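ABC transporter, substrate binding protein (Aeropyrum pernix, PDB 3EAF) probably captures a small solute outside the cell and delivers it to the membrane permease of an ABC importer, as periplasmic-binding-protein relatives do. Local coordinates at residues D201-N207 with A226-N231; I40-V46 with I304-Q310; G333-D337 with Y349-F353; V20-Y24 with I80-G84. All coordinates share one frame; numbering follows the deposited sequence.

Contact 1: D201-N207 with A226-N231; sequences DYVWCGN and AFLLTN
Asn231 turns its amide back toward the end of strand 202-205, where ND2 spends both hydrogens on backbone carbonyls: Asn207 O at 2.8 Å and Cys205 O at 3.0 Å. Both acceptors lie close to the amide plane, so the two bonds fix the rotation of the group, and OD1 is taken by Tyr154 OH and Trp233 N. The fork is reached because CG sits between the backbone N and the carbonyl carbon (chi1 73°). A leucine here would probably leave the carbonyls of Cys205 and Asn207 without their side-chain donor and the loop after strand 202-205 less firmly tied. The indole of Trp204 meets the CB of the same asparagine with its far corner, CH2 to CB 3.6 Å, ring and amide planes being 59° apart. Trp204 CE3 rests 3.8 Å from Leu229 CD2. Strands 202-205 and 227-230 run parallel, joined by helix 209-222 in a beta-alpha-beta crossover of the kind that builds Rossmann-like lobes; Leu229 N donates to Val203 O over 2.8 Å at 177°, one of four regular bonds along the pair. On the face that carries Trp204 and Leu229, Tyr202 and Phe227 run out alongside one another and touch at their ring edges, CE1 of Tyr202 to CD2 of Phe227 being 3.8 Å; helix 124-139 packs over this face. Beneath the other face, CD1 of Leu228 touches both CG1 of Val203 and CB of Cys205, 3.9 Å from each, while helix 209-222 covers Val203 and Cys205.

Contact 2: I40-V46 with I304-Q310; sequences IYTKDGV and IESVTSQ
Asp44 holds out its carboxylate to the start of helix 309-315, gripping Ser309 twice: OD1 takes the hydroxyl OG at 2.7 Å through its syn lone pair, and OD2 takes the backbone N at 3.0 Å. With chi1 at 53°, the carboxylate tucks over its own main chain toward Ser309, which places OG likewise. Thr42 OG1 reaches Asp44 OD2 from above the carboxylate plane (2.8 Å), on the face opposite Ser309 N, so OD2 accepts two bonds; OG1 itself accepts from Val46 N, which braces the type I turn from Thr42 to Gly45. Lys43 N binds Val307 O at 2.9 Å, nearly straight at 170°. The lysine side chain, bent at chi3, lays its methylenes along the carbonyls of Glu305 and Ser306. Thr308 is the N-cap residue, its OG1 turned to Asp311 N. Deeper in, CG2 of Ile40 meets CG2 of Ile304 at 3.8 Å, where strand 40-41 passes the end of helix 288-304, and a water links Tyr41 N to Glu305 OE2. A carboxylate received by the hydroxyl and backbone N of the helix's first residue is likely to be favoured in its charged form. Three direct hydrogen bonds tie the turn to the chain entering this helix.

Contact 3: G333-D337 with Y349-F353; sequences GITAD and YRKVF
Ala336 presses its methyl over a face of the Phe353 ring, a CH-pi contact with CB 4.1 Å from the centroid and 23° off the normal. Ala336 CB also touches Lys351 O at 3.5 Å. Tyr349 and Asp337 pass alongside in opposite senses: CB lies 3.6 Å from CB, and Asp337 O sits 3.5 Å from the tyrosine CD2, over one face of the ring. The far end of the phenol reaches Thr335, OH to CB 3.3 Å. The Tyr349 chi1 of 55° folds its ring back over residues 335-337.

In the next shell, Thr335 OG1 donates to Asp337 O (2.7 Å), holding that carbonyl against the ring, and Tyr349 OH is anchored by Pro120 O. A water joins Asp337 OD2 to Arg350 N. Farther out, Ala336 bonds through its backbone to Pro256 and through its carbonyl to Lys368, while Phe353 pairs with Ser255, so loop 333-337 lies against the start of strand 352-357 where that strand pairs with 251-255 and 363-369.

Asp340 and Tyr341, which bind the magnesium ion with Glu325, lie between the segments in the chain. Direct contact is mostly apolar, the Ala336 methyl covering Lys351 O, a buried carbonyl without a partner in the model; polarity enters through the water and the charges of Asp337 and Lys351, whose OD2 and NZ stay 4.6 Å apart, so their attraction is probably modest.

Contact 4: V20-Y24 with I80-G84; sequences VGKGY and IIGWG
At the inner end of the six-stranded sheet, strand 79-82 runs out into a loop meeting the first turns of helix 18-38, close to a bound glycerol beside Trp83 that may mark the cleft between the lobes. At its centre is a T-shaped (edge-to-face) pair: the benzo edge of Trp83 points at a face of Tyr24, CZ3 to CG 3.5 Å, centroids of the Tyr24 ring and the Trp83 six-membered ring 5.0 Å apart, planes at 62°. Tyr24 can offer that face because CG stands anti to the backbone N (chi1 176°), carrying the ring toward the strand. The indole CH2 fits against Gly21 CA at 3.5 Å, while Val20 CG2 meets it in the ring plane. Tyr24 OH gives a weak bond to Gly82 O (2.8 Å), packs on Ile81 CG2 at 3.3 Å, and is joined by Asn296 ND2 from helix 288-304. Replacing Tyr24 by an alanine would probably leave the tryptophan edge without its aromatic face, Gly82 O without the hydroxyl and Asn296 ND2 without its acceptor. Trp83 NE1 bonds Thr17 OG1, so the indole, edge against the helix and N-H tied, is probably fixed in orientation beside the glycerol.

Overall arrangement
Contacts 1, 3 and 4 are buried, whereas contact 2 lies about 28 Å from the chain centre and is partly exposed. Contacts 1 and 3 both reach the seven-stranded sheet, contact 1 between neighbouring parallel strands, contact 3 where a loop crosses beside strand 352-357. Contacts 2 and 4 each have one segment on the six-stranded sheet, and helix 18-38 of contact 4 leads directly into strand 40-41 of contact 2. Chemistry follows place: backbone bonds and apolar faces in contact 1, aromatic and methyl packing in contacts 3 and 4, a carboxylate bonded to a helix start in contact 2. Contacts 1 and 2 sit on opposite sides of the chain's centre, their own centres about 44 Å apart.

Contact 1: D201-N207 with A226-N231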
loop_
_atom_site.group_PDB
_atom_site.type_symbol
_atom_site.label_atom_id
_atom_site.label_comp_id
_atom_site.label_asym_id
_atom_site.label_seq_id
_atom_site.Cartn_x
_atom_site.Cartn_y
_atom_site.Cartn_z
ATOM N N ASP A 201 -23.009 12.340 -0.263
ATOM C CA ASP A 201 -23.139 11.528 -1.465
ATOM C C ASP A 201 -22.029 10.483 -1.482
ATOM O O ASP A 201 -22.221 9.374 -1.981
ATOM C CB ASP A 201 -23.035 12.404 -2.719
ATOM C CG ASP A 201 -24.060 13.518 -2.734
ATOM O OD1 ASP A 201 -25.259 13.208 -2.881
ATOM O OD2 ASP A 201 -23.664 14.699 -2.590
ATOM N N TYR A 202 -20.872 10.862 -0.937
ATOM C CA TYR A 202 -19.673 10.038 -0.965
ATOM C C TYR A 202 -19.014 9.965 0.413
ATOM O O TYR A 202 -18.963 10.960 1.147
ATOM C CB TYR A 202 -18.664 10.580 -1.985
ATOM C CG TYR A 202 -19.250 10.970 -3.333
ATOM C CD1 TYR A 202 -19.813 10.017 -4.184
ATOM C CD2 TYR A 202 -19.214 12.292 -3.765
ATOM C CE1 TYR A 202 -20.348 10.386 -5.434
ATOM C CE2 TYR A 202 -19.736 12.668 -5.002
ATOM C CZ TYR A 202 -20.300 11.717 -5.830
ATOM O OH TYR A 202 -20.809 12.111 -7.056
ATOM N N VAL A 203 -18.525 8.776 0.757
ATOM C CA VAL A 203 -17.777 8.564 2.002
ATOM C C VAL A 203 -16.388 8.026 1.680
ATOM O O VAL A 203 -16.256 7.048 0.944
ATOM C CB VAL A 203 -18.506 7.583 2.959
ATOM C CG1 VAL A 203 -17.634 7.242 4.177
ATOM C CG2 VAL A 203 -19.845 8.160 3.423
ATOM N N TRP A 204 -15.358 8.687 2.217
ATOM C CA TRP A 204 -13.989 8.159 2.206
ATOM C C TRP A 204 -13.689 7.417 3.515
ATOM O O TRP A 204 -14.055 7.885 4.591
ATOM C CB TRP A 204 -12.984 9.300 1.999
ATOM C CG TRP A 204 -11.551 8.934 2.299
ATOM C CD1 TRP A 204 -10.847 9.219 3.441
ATOM C CD2 TRP A 204 -10.656 8.214 1.446
ATOM N NE1 TRP A 204 -9.567 8.720 3.346
ATOM C CE2 TRP A 204 -9.422 8.104 2.129
ATOM C CE3 TRP A 204 -10.776 7.655 0.167
ATOM C CZ2 TRP A 204 -8.313 7.451 1.577
ATOM C CZ3 TRP A 204 -9.676 7.009 -0.380
ATOM C CH2 TRP A 204 -8.461 6.914 0.324
ATOM N N CYS A 205 -13.044 6.256 3.427
ATOM C CA CYS A 205 -12.545 5.594 4.631
ATOM C C CYS A 205 -11.040 5.320 4.550
ATOM O O CYS A 205 -10.567 4.718 3.593
ATOM C CB CYS A 205 -13.320 4.310 4.938
ATOM S SG CYS A 205 -12.887 3.604 6.549
ATOM N N GLY A 206 -10.307 5.755 5.574
ATOM C CA GLY A 206 -8.849 5.663 5.580
ATOM C C GLY A 206 -8.233 4.514 6.363
ATOM O O GLY A 206 -7.016 4.464 6.512
ATOM N N ASN A 207 -9.063 3.574 6.823
ATOM C CA ASN A 207 -8.606 2.448 7.645
ATOM C C ASN A 207 -8.454 1.146 6.836
ATOM O O ASN A 207 -8.703 1.127 5.627
ATOM C CB ASN A 207 -9.581 2.203 8.811
ATOM C CG ASN A 207 -9.685 3.381 9.770
ATOM O OD1 ASN A 207 -8.939 4.359 9.675
ATOM N ND2 ASN A 207 -10.619 3.283 10.711
ATOM N N ALA A 226 -25.007 6.322 0.466
ATOM C CA ALA A 226 -23.892 6.988 -0.167
ATOM C C ALA A 226 -22.948 5.935 -0.742
ATOM O O ALA A 226 -22.972 4.775 -0.324
ATOM C CB ALA A 226 -23.162 7.848 0.845
ATOM N N PHE A 227 -22.125 6.344 -1.699
ATOM C CA PHE A 227 -21.028 5.512 -2.179
ATOM C C PHE A 227 -19.882 5.534 -1.164
ATOM O O PHE A 227 -19.574 6.582 -0.598
ATOM C CB PHE A 227 -20.505 6.021 -3.522
ATOM C CG PHE A 227 -21.445 5.796 -4.679
ATOM C CD1 PHE A 227 -21.905 4.523 -4.987
ATOM C CD2 PHE A 227 -21.841 6.858 -5.482
ATOM C CE1 PHE A 227 -22.760 4.311 -6.062
ATOM C CE2 PHE A 227 -22.699 6.653 -6.564
ATOM C CZ PHE A 227 -23.158 5.372 -6.849
ATOM N N LEU A 228 -19.265 4.379 -0.942
ATOM C CA LEU A 228 -18.054 4.282 -0.128
ATOM C C LEU A 228 -16.820 4.086 -1.009
ATOM O O LEU A 228 -16.795 3.206 -1.874
ATOM C CB LEU A 228 -18.173 3.147 0.897
ATOM C CG LEU A 228 -16.966 2.760 1.768
ATOM C CD1 LEU A 228 -16.439 3.915 2.621
ATOM C CD2 LEU A 228 -17.334 1.592 2.665
ATOM N N LEU A 229 -15.810 4.927 -0.797
ATOM C CA LEU A 229 -14.509 4.734 -1.432
ATOM C C LEU A 229 -13.471 4.468 -0.352
ATOM O O LEU A 229 -13.376 5.219 0.616
ATOM C CB LEU A 229 -14.106 5.963 -2.254
ATOM C CG LEU A 229 -12.709 5.960 -2.910
ATOM C CD1 LEU A 229 -12.619 5.032 -4.138
ATOM C CD2 LEU A 229 -12.282 7.378 -3.286
ATOM N N THR A 230 -12.684 3.409 -0.520
ATOM C CA THR A 230 -11.646 3.098 0.466
ATOM C C THR A 230 -10.259 3.217 -0.122
ATOM O O THR A 230 -10.047 3.005 -1.322
ATOM C CB THR A 230 -11.773 1.674 1.085
ATOM O OG1 THR A 230 -11.233 0.696 0.183
ATOM C CG2 THR A 230 -13.218 1.331 1.436
ATOM N N ASN A 231 -9.310 3.532 0.748
ATOM C CA ASN A 231 -7.907 3.391 0.430
ATOM C C ASN A 231 -7.580 1.937 0.096
ATOM O O ASN A 231 -8.390 1.043 0.356
ATOM C CB ASN A 231 -7.052 3.892 1.585
ATOM C CG ASN A 231 -7.062 2.957 2.768
ATOM O OD1 ASN A 231 -6.086 2.264 3.000
ATOM N ND2 ASN A 231 -8.162 2.943 3.536
#

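Contact 2: I40-V46 with I304-Q310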
loop_
_atom_site.group_PDB
_atom_site.type_symbol
_atom_site.label_atom_id
_atom_site.label_comp_id
_atom_site.label_asym_id
_atom_site.label_seq_id
_atom_site.Cartn_x
_atom_site.Cartn_y
_atom_site.Cartn_z
ATOM N N ILE A 40 19.320 -14.752 -8.515
ATOM C CA ILE A 40 19.451 -13.299 -8.599
ATOM C C ILE A 40 20.897 -12.984 -8.977
ATOM O O ILE A 40 21.824 -13.414 -8.291
ATOM C CB ILE A 40 19.107 -12.604 -7.251
ATOM C CG1 ILE A 40 17.710 -12.999 -6.761
ATOM C CG2 ILE A 40 19.209 -11.079 -7.385
ATOM C CD1 ILE A 40 17.581 -13.052 -5.235
ATOM N N TYR A 41 21.085 -12.236 -10.063
ATOM C CA TYR A 41 22.427 -11.913 -10.540
ATOM C C TYR A 41 22.658 -10.415 -10.665
ATOM O O TYR A 41 21.811 -9.686 -11.186
ATOM C CB TYR A 41 22.718 -12.607 -11.877
ATOM C CG TYR A 41 22.666 -14.111 -11.771
ATOM C CD1 TYR A 41 23.789 -14.840 -11.371
ATOM C CD2 TYR A 41 21.485 -14.805 -12.043
ATOM C CE1 TYR A 41 23.738 -16.232 -11.259
ATOM C CE2 TYR A 41 21.426 -16.192 -11.932
ATOM C CZ TYR A 41 22.554 -16.894 -11.537
ATOM O OH TYR A 41 22.490 -18.266 -11.428
ATOM N N THR A 42 23.815 -9.972 -10.179
ATOM C CA THR A 42 24.276 -8.607 -10.378
ATOM C C THR A 42 24.591 -8.357 -11.861
ATOM O O THR A 42 24.589 -9.292 -12.666
ATOM C CB THR A 42 25.530 -8.322 -9.530
ATOM O OG1 THR A 42 26.562 -9.262 -9.862
ATOM C CG2 THR A 42 25.209 -8.424 -8.037
ATOM N N LYS A 43 24.865 -7.099 -12.211
ATOM C CA LYS A 43 25.228 -6.718 -13.587
ATOM C C LYS A 43 26.434 -7.484 -14.140
ATOM O O LYS A 43 26.474 -7.808 -15.328
ATOM C CB LYS A 43 25.481 -5.208 -13.691
ATOM C CG LYS A 43 24.219 -4.369 -13.840
ATOM C CD LYS A 43 24.528 -2.962 -14.361
ATOM C CE LYS A 43 25.298 -2.116 -13.352
ATOM N NZ LYS A 43 25.685 -0.772 -13.894
ATOM N N ASP A 44 27.406 -7.773 -13.278
ATOM C CA ASP A 44 28.595 -8.536 -13.675
ATOM C C ASP A 44 28.456 -10.051 -13.435
ATOM O O ASP A 44 29.442 -10.789 -13.466
ATOM C CB ASP A 44 29.847 -7.980 -12.987
ATOM C CG ASP A 44 29.696 -7.884 -11.483
ATOM O OD1 ASP A 44 30.703 -8.094 -10.776
ATOM O OD2 ASP A 44 28.578 -7.606 -11.002
ATOM N N GLY A 45 27.229 -10.505 -13.191
ATOM C CA GLY A 45 26.924 -11.932 -13.152
ATOM C C GLY A 45 27.254 -12.709 -11.891
ATOM O O GLY A 45 27.348 -13.932 -11.934
ATOM N N VAL A 46 27.419 -12.017 -10.768
ATOM C CA VAL A 46 27.604 -12.688 -9.471
ATOM C C VAL A 46 26.242 -13.024 -8.843
ATOM O O VAL A 46 25.372 -12.155 -8.731
ATOM C CB VAL A 46 28.453 -11.835 -8.491
ATOM C CG1 VAL A 46 28.509 -12.477 -7.112
ATOM C CG2 VAL A 46 29.860 -11.635 -9.034
ATOM N N ILE A 304 19.002 -4.880 -7.110
ATOM C CA ILE A 304 20.185 -5.751 -7.060
ATOM C C ILE A 304 20.690 -6.126 -8.459
ATOM O O ILE A 304 21.897 -6.123 -8.711
ATOM C CB ILE A 304 19.921 -7.038 -6.229
ATOM C CG1 ILE A 304 19.592 -6.671 -4.780
ATOM C CG2 ILE A 304 21.130 -7.996 -6.297
ATOM C CD1 ILE A 304 18.933 -7.776 -4.005
ATOM N N GLU A 305 19.761 -6.436 -9.357
ATOM C CA GLU A 305 20.093 -6.755 -10.747
ATOM C C GLU A 305 20.665 -5.562 -11.514
ATOM O O GLU A 305 21.205 -5.730 -12.609
ATOM C CB GLU A 305 18.869 -7.310 -11.475
ATOM C CG GLU A 305 18.423 -8.669 -10.979
ATOM C CD GLU A 305 17.081 -9.104 -11.533
ATOM O OE1 GLU A 305 16.263 -8.233 -11.931
ATOM O OE2 GLU A 305 16.831 -10.329 -11.554
ATOM N N SER A 306 20.548 -4.369 -10.922
ATOM C CA SER A 306 21.004 -3.112 -11.517
ATOM C C SER A 306 22.364 -2.641 -10.995
ATOM O O SER A 306 22.880 -1.620 -11.463
ATOM C CB SER A 306 19.970 -2.005 -11.270
ATOM O OG SER A 306 18.700 -2.368 -11.777
ATOM N N VAL A 307 22.931 -3.357 -10.024
ATOM C CA VAL A 307 24.240 -2.988 -9.467
ATOM C C VAL A 307 25.323 -4.026 -9.762
ATOM O O VAL A 307 25.024 -5.184 -10.077
ATOM C CB VAL A 307 24.189 -2.690 -7.934
ATOM C CG1 VAL A 307 23.214 -1.567 -7.636
ATOM C CG2 VAL A 307 23.845 -3.933 -7.121
ATOM N N THR A 308 26.577 -3.592 -9.677
ATOM C CA THR A 308 27.717 -4.498 -9.725
ATOM C C THR A 308 27.920 -5.101 -8.338
ATOM O O THR A 308 27.511 -4.511 -7.333
ATOM C CB THR A 308 29.021 -3.783 -10.170
ATOM O OG1 THR A 308 29.421 -2.829 -9.180
ATOM C CG2 THR A 308 28.837 -3.083 -11.512
ATOM N N SER A 309 28.544 -6.278 -8.288
ATOM C CA SER A 309 28.838 -6.943 -7.023
ATOM C C SER A 309 29.812 -6.131 -6.169
ATOM O O SER A 309 29.711 -6.131 -4.941
ATOM C CB SER A 309 29.380 -8.357 -7.263
ATOM O OG SER A 309 30.501 -8.334 -8.125
ATOM N N GLN A 310 30.746 -5.439 -6.820
ATOM C CA GLN A 310 31.687 -4.563 -6.118
ATOM C C GLN A 310 30.912 -3.460 -5.402
ATOM O O GLN A 310 31.130 -3.204 -4.217
ATOM C CB GLN A 310 32.700 -3.944 -7.091
ATOM C CG GLN A 310 33.680 -4.940 -7.729
ATOM C CD GLN A 310 33.093 -5.708 -8.915
ATOM O OE1 GLN A 310 32.087 -5.304 -9.509
ATOM N NE2 GLN A 310 33.737 -6.818 -9.269
HETATM O O HOH W 1 18.950 -11.864 -11.792
#

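Contact 3: G333-D337 with Y349-F353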
loop_
_atom_site.group_PDB
_atom_site.type_symbol
_atom_site.label_atom_id
_atom_site.label_comp_id
_atom_site.label_asym_id
_atom_site.label_seq_id
_atom_site.Cartn_x
_atom_site.Cartn_y
_atom_site.Cartn_z
ATOM N N GLY A 333 4.195 -5.878 -15.220
ATOM C CA GLY A 333 2.953 -5.194 -15.575
ATOM C C GLY A 333 1.872 -5.252 -14.510
ATOM O O GLY A 333 0.690 -5.119 -14.818
ATOM N N ILE A 334 2.277 -5.451 -13.254
ATOM C CA ILE A 334 1.330 -5.503 -12.138
ATOM C C ILE A 334 0.847 -4.112 -11.739
ATOM O O ILE A 334 -0.334 -3.928 -11.418
ATOM C CB ILE A 334 1.949 -6.187 -10.889
ATOM C CG1 ILE A 334 2.110 -7.698 -11.118
ATOM C CG2 ILE A 334 1.109 -5.897 -9.635
ATOM C CD1 ILE A 334 2.904 -8.409 -9.995
ATOM N N THR A 335 1.765 -3.144 -11.751
ATOM C CA THR A 335 1.456 -1.773 -11.329
ATOM C C THR A 335 0.726 -1.004 -12.441
ATOM O O THR A 335 0.865 -1.335 -13.629
ATOM C CB THR A 335 2.719 -1.005 -10.835
ATOM O OG1 THR A 335 3.708 -0.946 -11.873
ATOM C CG2 THR A 335 3.327 -1.692 -9.610
ATOM N N ALA A 336 -0.055 0.006 -12.047
ATOM C CA ALA A 336 -0.875 0.790 -12.982
ATOM C C ALA A 336 -0.045 1.637 -13.942
ATOM O O ALA A 336 -0.526 2.029 -15.000
ATOM C CB ALA A 336 -1.884 1.670 -12.217
ATOM N N ASP A 337 1.200 1.912 -13.564
ATOM C CA ASP A 337 2.154 2.615 -14.422
ATOM C C ASP A 337 3.546 2.114 -14.021
ATOM O O ASP A 337 3.716 1.535 -12.937
ATOM C CB ASP A 337 2.022 4.130 -14.213
ATOM C CG ASP A 337 2.629 4.967 -15.357
ATOM O OD1 ASP A 337 3.267 4.415 -16.283
ATOM O OD2 ASP A 337 2.463 6.204 -15.314
ATOM N N TYR A 349 4.805 6.734 -9.486
ATOM C CA TYR A 349 3.843 7.030 -10.554
ATOM C C TYR A 349 2.599 7.587 -9.877
ATOM O O TYR A 349 2.567 7.683 -8.647
ATOM C CB TYR A 349 3.525 5.794 -11.422
ATOM C CG TYR A 349 3.043 4.568 -10.670
ATOM C CD1 TYR A 349 1.679 4.302 -10.530
ATOM C CD2 TYR A 349 3.949 3.659 -10.123
ATOM C CE1 TYR A 349 1.230 3.166 -9.847
ATOM C CE2 TYR A 349 3.515 2.532 -9.438
ATOM C CZ TYR A 349 2.154 2.293 -9.301
ATOM O OH TYR A 349 1.723 1.181 -8.618
ATOM N N ARG A 350 1.585 7.966 -10.651
ATOM C CA ARG A 350 0.412 8.634 -10.067
ATOM C C ARG A 350 -0.906 7.868 -10.200
ATOM O O ARG A 350 -1.780 7.981 -9.334
ATOM C CB ARG A 350 0.234 10.045 -10.645
ATOM C CG ARG A 350 1.335 11.023 -10.279
ATOM C CD ARG A 350 1.071 12.422 -10.828
ATOM N NE ARG A 350 0.150 13.210 -10.001
ATOM C CZ ARG A 350 -1.060 13.626 -10.388
ATOM N NH1 ARG A 350 -1.530 13.324 -11.599
ATOM N NH2 ARG A 350 -1.807 14.356 -9.563
ATOM N N LYS A 351 -1.068 7.107 -11.276
ATOM C CA LYS A 351 -2.379 6.514 -11.543
ATOM C C LYS A 351 -2.647 5.235 -10.743
ATOM O O LYS A 351 -1.725 4.604 -10.231
ATOM C CB LYS A 351 -2.621 6.314 -13.042
ATOM C CG LYS A 351 -1.748 5.287 -13.724
ATOM C CD LYS A 351 -2.071 5.246 -15.228
ATOM C CE LYS A 351 -1.494 6.449 -15.968
ATOM N NZ LYS A 351 -1.601 6.278 -17.459
ATOM N N VAL A 352 -3.928 4.895 -10.621
ATOM C CA VAL A 352 -4.372 3.723 -9.870
ATOM C C VAL A 352 -5.481 2.994 -10.608
ATOM O O VAL A 352 -6.116 3.565 -11.496
ATOM C CB VAL A 352 -4.893 4.096 -8.455
ATOM C CG1 VAL A 352 -3.762 4.614 -7.586
ATOM C CG2 VAL A 352 -6.058 5.098 -8.525
ATOM N N PHE A 353 -5.692 1.730 -10.252
ATOM C CA PHE A 353 -6.888 1.006 -10.673
ATOM C C PHE A 353 -8.010 1.307 -9.691
ATOM O O PHE A 353 -7.763 1.536 -8.512
ATOM C CB PHE A 353 -6.648 -0.506 -10.713
ATOM C CG PHE A 353 -5.571 -0.937 -11.675
ATOM C CD1 PHE A 353 -5.808 -0.956 -13.052
ATOM C CD2 PHE A 353 -4.328 -1.356 -11.202
ATOM C CE1 PHE A 353 -4.810 -1.382 -13.948
ATOM C CE2 PHE A 353 -3.324 -1.778 -12.085
ATOM C CZ PHE A 353 -3.567 -1.783 -13.462
HETATM O O HOH W 2 0.936 7.564 -13.472
#

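Contact 4: V20-Y24 with I80-G84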
loop_
_atom_site.group_PDB
_atom_site.type_symbol
_atom_site.label_atom_id
_atom_site.label_comp_id
_atom_site.label_asym_id
_atom_site.label_seq_id
_atom_site.Cartn_x
_atom_site.Cartn_y
_atom_site.Cartn_z
ATOM N N VAL A 20 -4.806 -7.319 6.665
ATOM C CA VAL A 20 -4.110 -7.151 5.380
ATOM C C VAL A 20 -2.624 -7.559 5.464
ATOM O O VAL A 20 -1.980 -7.842 4.441
ATOM C CB VAL A 20 -4.259 -5.696 4.834
ATOM C CG1 VAL A 20 -5.714 -5.396 4.482
ATOM C CG2 VAL A 20 -3.732 -4.655 5.837
ATOM N N GLY A 21 -2.100 -7.600 6.691
ATOM C CA GLY A 21 -0.687 -7.880 6.947
ATOM C C GLY A 21 -0.243 -9.314 6.720
ATOM O O GLY A 21 0.880 -9.556 6.272
ATOM N N LYS A 22 -1.118 -10.264 7.041
ATOM C CA LYS A 22 -0.828 -11.689 6.843
ATOM C C LYS A 22 -0.532 -12.008 5.377
ATOM O O LYS A 22 0.473 -12.637 5.074
ATOM C CB LYS A 22 -1.983 -12.557 7.339
ATOM C CG LYS A 22 -2.119 -12.654 8.853
ATOM C CD LYS A 22 -3.346 -13.512 9.200
ATOM C CE LYS A 22 -3.600 -13.572 10.697
ATOM N NZ LYS A 22 -2.678 -14.527 11.405
ATOM N N GLY A 23 -1.406 -11.550 4.480
ATOM C CA GLY A 23 -1.240 -11.752 3.038
ATOM C C GLY A 23 0.035 -11.106 2.522
ATOM O O GLY A 23 0.784 -11.715 1.759
ATOM N N TYR A 24 0.290 -9.873 2.947
ATOM C CA TYR A 24 1.521 -9.179 2.577
ATOM C C TYR A 24 2.762 -9.995 2.971
ATOM O O TYR A 24 3.702 -10.129 2.180
ATOM C CB TYR A 24 1.552 -7.808 3.252
ATOM C CG TYR A 24 2.809 -6.990 3.049
ATOM C CD1 TYR A 24 2.902 -6.069 2.003
ATOM C CD2 TYR A 24 3.886 -7.089 3.937
ATOM C CE1 TYR A 24 4.036 -5.291 1.829
ATOM C CE2 TYR A 24 5.028 -6.308 3.765
ATOM C CZ TYR A 24 5.094 -5.413 2.712
ATOM O OH TYR A 24 6.225 -4.636 2.532
ATOM N N ILE A 80 15.444 -3.222 4.185
ATOM C CA ILE A 80 14.310 -3.708 4.965
ATOM C C ILE A 80 13.039 -3.587 4.144
ATOM O O ILE A 80 12.773 -2.542 3.529
ATOM C CB ILE A 80 14.131 -2.928 6.299
ATOM C CG1 ILE A 80 15.318 -3.185 7.232
ATOM C CG2 ILE A 80 12.820 -3.330 6.998
ATOM C CD1 ILE A 80 15.439 -2.175 8.385
ATOM N N ILE A 81 12.272 -4.673 4.131
ATOM C CA ILE A 81 10.929 -4.685 3.582
ATOM C C ILE A 81 10.009 -4.455 4.769
ATOM O O ILE A 81 9.851 -5.338 5.624
ATOM C CB ILE A 81 10.622 -6.031 2.874
ATOM C CG1 ILE A 81 11.665 -6.317 1.773
ATOM C CG2 ILE A 81 9.170 -6.072 2.344
ATOM C CD1 ILE A 81 11.674 -5.329 0.593
ATOM N N GLY A 82 9.432 -3.256 4.837
ATOM C CA GLY A 82 8.724 -2.813 6.033
ATOM C C GLY A 82 7.216 -2.712 5.916
ATOM O O GLY A 82 6.620 -3.183 4.943
ATOM N N TRP A 83 6.606 -2.069 6.912
ATOM C CA TRP A 83 5.157 -2.084 7.060
ATOM C C TRP A 83 4.533 -0.705 7.390
ATOM O O TRP A 83 4.261 0.079 6.481
ATOM C CB TRP A 83 4.729 -3.180 8.060
ATOM C CG TRP A 83 3.238 -3.313 8.215
ATOM C CD1 TRP A 83 2.483 -2.949 9.299
ATOM C CD2 TRP A 83 2.317 -3.822 7.237
ATOM N NE1 TRP A 83 1.147 -3.203 9.055
ATOM C CE2 TRP A 83 1.021 -3.744 7.800
ATOM C CE3 TRP A 83 2.464 -4.339 5.941
ATOM C CZ2 TRP A 83 -0.124 -4.159 7.107
ATOM C CZ3 TRP A 83 1.321 -4.755 5.253
ATOM C CH2 TRP A 83 0.045 -4.656 5.838
ATOM N N GLY A 84 4.323 -0.414 8.670
ATOM C CA GLY A 84 3.379 0.640 9.084
ATOM C C GLY A 84 3.819 2.070 8.841
ATOM O O GLY A 84 5.010 2.374 8.890
#